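Local coordinates for protein salicylate 5-hydroxylase, large oxygenase component (Ralstonia sp., PDB 7C8Z) that is the large subunit of the oxygenase component of a multicomponent Rieske enzyme that hydroxylates salicylate at its 5-position to give gentisate, at residues 218-223 and 367-372. Numbering follows the deposited sequence.
Sequences KILGYR and EWTQRR
The hydroxyl of Thr-369 is held by two partners: its OG1 accepts from NZ of Lys-218 at 3.0 Å and in turn donates to the carbonyl O of Asn-365, four residues earlier, just ahead of the helix. In the lysine, CG lies between the backbone N and the carbonyl carbon (chi1 49°), and a bend at chi3 (-76°) helps bring NZ to the helix. On Thr-369 the two branches divide the work. With OG1 anti to the carbonyl carbon (chi1 -63°), CG2 falls anti to the backbone N and meets CD2 of Leu-220 at 4.0 Å. The other methyl of that leucine, CD1, lies 3.9 Å from CB of Arg-372, the two side chains running nearly at right angles. Only the root of this arginine joins the apolar patch; its guanidinium is engaged by Asp-364, Glu-313 and the carbonyl of Asn-337.

The contact illustrates how a helix can meet an outer strand through four side chains, burying 164 Å² in all. Strand 217-227 is outermost in its catalytic-domain sheet within this chain, and Leu-220 makes backbone hydrogen bonds to a chain of another protein. At Leu-220 and Gly-221, both opposite His-358, the strand makes a classic beta bulge. Lys-218 and Thr-369 are partly exposed, Leu-220 and Arg-372 buried: the hydroxyl relays between ammonium and carbonyl at the more exposed side, with methyl and methylene packing further in.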
loop_
_atom_site.group_PDB
_atom_site.type_symbol
_atom_site.label_atom_id
_atom_site.label_comp_id
_atom_site.label_asym_id
_atom_site.label_seq_id
_atom_site.Cartn_x
_atom_site.Cartn_y
_atom_site.Cartn_z
ATOM N N LYS A 218 -21.234 28.709 -11.942
ATOM C CA LYS A 218 -21.645 28.084 -10.688
ATOM C C LYS A 218 -21.052 26.681 -10.659
ATOM O O LYS A 218 -21.263 25.896 -11.588
ATOM C CB LYS A 218 -23.170 28.047 -10.540
ATOM C CG LYS A 218 -23.926 27.521 -11.749
ATOM C CD LYS A 218 -25.433 27.673 -11.570
ATOM C CE LYS A 218 -25.987 26.631 -10.611
ATOM N NZ LYS A 218 -27.476 26.566 -10.655
ATOM N N ILE A 219 -20.305 26.376 -9.599
ATOM C CA ILE A 219 -19.641 25.080 -9.477
ATOM C C ILE A 219 -20.668 23.991 -9.193
ATOM O O ILE A 219 -21.403 24.052 -8.200
ATOM C CB ILE A 219 -18.564 25.119 -8.387
ATOM C CG1 ILE A 219 -17.603 26.276 -8.644
ATOM C CG2 ILE A 219 -17.809 23.804 -8.341
ATOM C CD1 ILE A 219 -16.928 26.209 -9.987
ATOM N N LEU A 220 -20.695 22.967 -10.047
ATOM C CA LEU A 220 -21.555 21.820 -9.799
ATOM C C LEU A 220 -20.872 20.779 -8.920
ATOM O O LEU A 220 -21.523 20.189 -8.049
ATOM C CB LEU A 220 -21.988 21.177 -11.120
ATOM C CG LEU A 220 -22.813 22.036 -12.085
ATOM C CD1 LEU A 220 -23.216 21.234 -13.313
ATOM C CD2 LEU A 220 -24.037 22.619 -11.394
ATOM N N GLY A 221 -19.578 20.550 -9.103
ATOM C CA GLY A 221 -18.895 19.655 -8.186
ATOM C C GLY A 221 -17.583 19.124 -8.724
ATOM O O GLY A 221 -17.113 19.505 -9.799
ATOM N N TYR A 222 -16.984 18.238 -7.925
ATOM C CA TYR A 222 -15.680 17.659 -8.215
ATOM C C TYR A 222 -15.747 16.143 -8.309
ATOM O O TYR A 222 -16.462 15.489 -7.543
ATOM C CB TYR A 222 -14.651 18.028 -7.150
ATOM C CG TYR A 222 -14.503 19.505 -6.960
ATOM C CD1 TYR A 222 -13.682 20.250 -7.790
ATOM C CD2 TYR A 222 -15.194 20.161 -5.958
ATOM C CE1 TYR A 222 -13.549 21.607 -7.615
ATOM C CE2 TYR A 222 -15.068 21.516 -5.779
ATOM C CZ TYR A 222 -14.247 22.233 -6.608
ATOM O OH TYR A 222 -14.125 23.581 -6.423
ATOM N N ARG A 223 -14.970 15.600 -9.241
ATOM C CA ARG A 223 -14.674 14.180 -9.312
ATOM C C ARG A 223 -13.165 14.015 -9.403
ATOM O O ARG A 223 -12.468 14.881 -9.930
ATOM C CB ARG A 223 -15.364 13.530 -10.507
ATOM C CG ARG A 223 -16.883 13.555 -10.416
ATOM C CD ARG A 223 -17.516 13.502 -11.789
ATOM N NE ARG A 223 -18.938 13.192 -11.735
ATOM C CZ ARG A 223 -19.677 12.927 -12.809
ATOM N NH1 ARG A 223 -19.122 12.934 -14.013
ATOM N NH2 ARG A 223 -20.967 12.649 -12.682
ATOM N N GLU A 367 -34.011 23.531 -14.597
ATOM C CA GLU A 367 -34.010 22.562 -15.687
ATOM C C GLU A 367 -32.604 22.333 -16.250
ATOM O O GLU A 367 -32.159 21.186 -16.397
ATOM C CB GLU A 367 -34.958 23.072 -16.766
ATOM C CG GLU A 367 -35.050 22.264 -18.027
ATOM C CD GLU A 367 -35.741 23.042 -19.133
ATOM O OE1 GLU A 367 -35.060 23.815 -19.842
ATOM O OE2 GLU A 367 -36.968 22.873 -19.290
ATOM N N TRP A 368 -31.880 23.421 -16.560
ATOM C CA TRP A 368 -30.572 23.291 -17.205
ATOM C C TRP A 368 -29.533 22.731 -16.251
ATOM O O TRP A 368 -28.665 21.945 -16.657
ATOM C CB TRP A 368 -30.107 24.637 -17.769
ATOM C CG TRP A 368 -30.630 24.873 -19.132
ATOM C CD1 TRP A 368 -31.639 25.711 -19.478
ATOM C CD2 TRP A 368 -30.199 24.236 -20.344
ATOM N NE1 TRP A 368 -31.867 25.646 -20.828
ATOM C CE2 TRP A 368 -30.995 24.748 -21.384
ATOM C CE3 TRP A 368 -29.215 23.289 -20.650
ATOM C CZ2 TRP A 368 -30.840 24.351 -22.708
ATOM C CZ3 TRP A 368 -29.062 22.892 -21.967
ATOM C CH2 TRP A 368 -29.870 23.424 -22.979
ATOM N N THR A 369 -29.589 23.137 -14.983
ATOM C CA THR A 369 -28.710 22.536 -13.991
ATOM C C THR A 369 -28.914 21.028 -13.913
ATOM O O THR A 369 -27.936 20.258 -13.952
ATOM C CB THR A 369 -28.928 23.173 -12.616
ATOM O OG1 THR A 369 -28.583 24.565 -12.663
ATOM C CG2 THR A 369 -28.057 22.467 -11.577
ATOM N N GLN A 370 -30.183 20.573 -13.830
ATOM C CA GLN A 370 -30.342 19.128 -13.679
ATOM C C GLN A 370 -29.889 18.424 -14.962
ATOM O O GLN A 370 -29.373 17.300 -14.922
ATOM C CB GLN A 370 -31.793 18.721 -13.384
ATOM C CG GLN A 370 -32.178 19.173 -11.994
ATOM C CD GLN A 370 -33.650 19.054 -11.595
ATOM O OE1 GLN A 370 -34.583 19.751 -12.129
ATOM N NE2 GLN A 370 -33.753 18.498 -10.342
ATOM N N ARG A 371 -30.103 19.070 -16.112
ATOM C CA ARG A 371 -29.665 18.515 -17.391
ATOM C C ARG A 371 -28.162 18.277 -17.405
ATOM O O ARG A 371 -27.694 17.191 -17.779
ATOM C CB ARG A 371 -30.060 19.457 -18.530
ATOM C CG ARG A 371 -29.401 19.139 -19.871
ATOM C CD ARG A 371 -30.340 19.358 -21.060
ATOM N NE ARG A 371 -31.155 20.556 -20.886
ATOM C CZ ARG A 371 -32.479 20.583 -20.975
ATOM N NH1 ARG A 371 -33.157 19.476 -21.243
ATOM N NH2 ARG A 371 -33.126 21.724 -20.787
ATOM N N ARG A 372 -27.385 19.290 -17.018
ATOM C CA ARG A 372 -25.939 19.098 -16.957
ATOM C C ARG A 372 -25.589 17.981 -15.983
ATOM O O ARG A 372 -24.733 17.132 -16.277
ATOM C CB ARG A 372 -25.231 20.396 -16.560
ATOM C CG ARG A 372 -25.630 21.625 -17.366
ATOM C CD ARG A 372 -24.532 22.681 -17.334
ATOM N NE ARG A 372 -24.990 23.956 -17.881
ATOM C CZ ARG A 372 -24.973 24.268 -19.175
ATOM N NH1 ARG A 372 -24.520 23.399 -20.067
ATOM N NH2 ARG A 372 -25.412 25.454 -19.577
#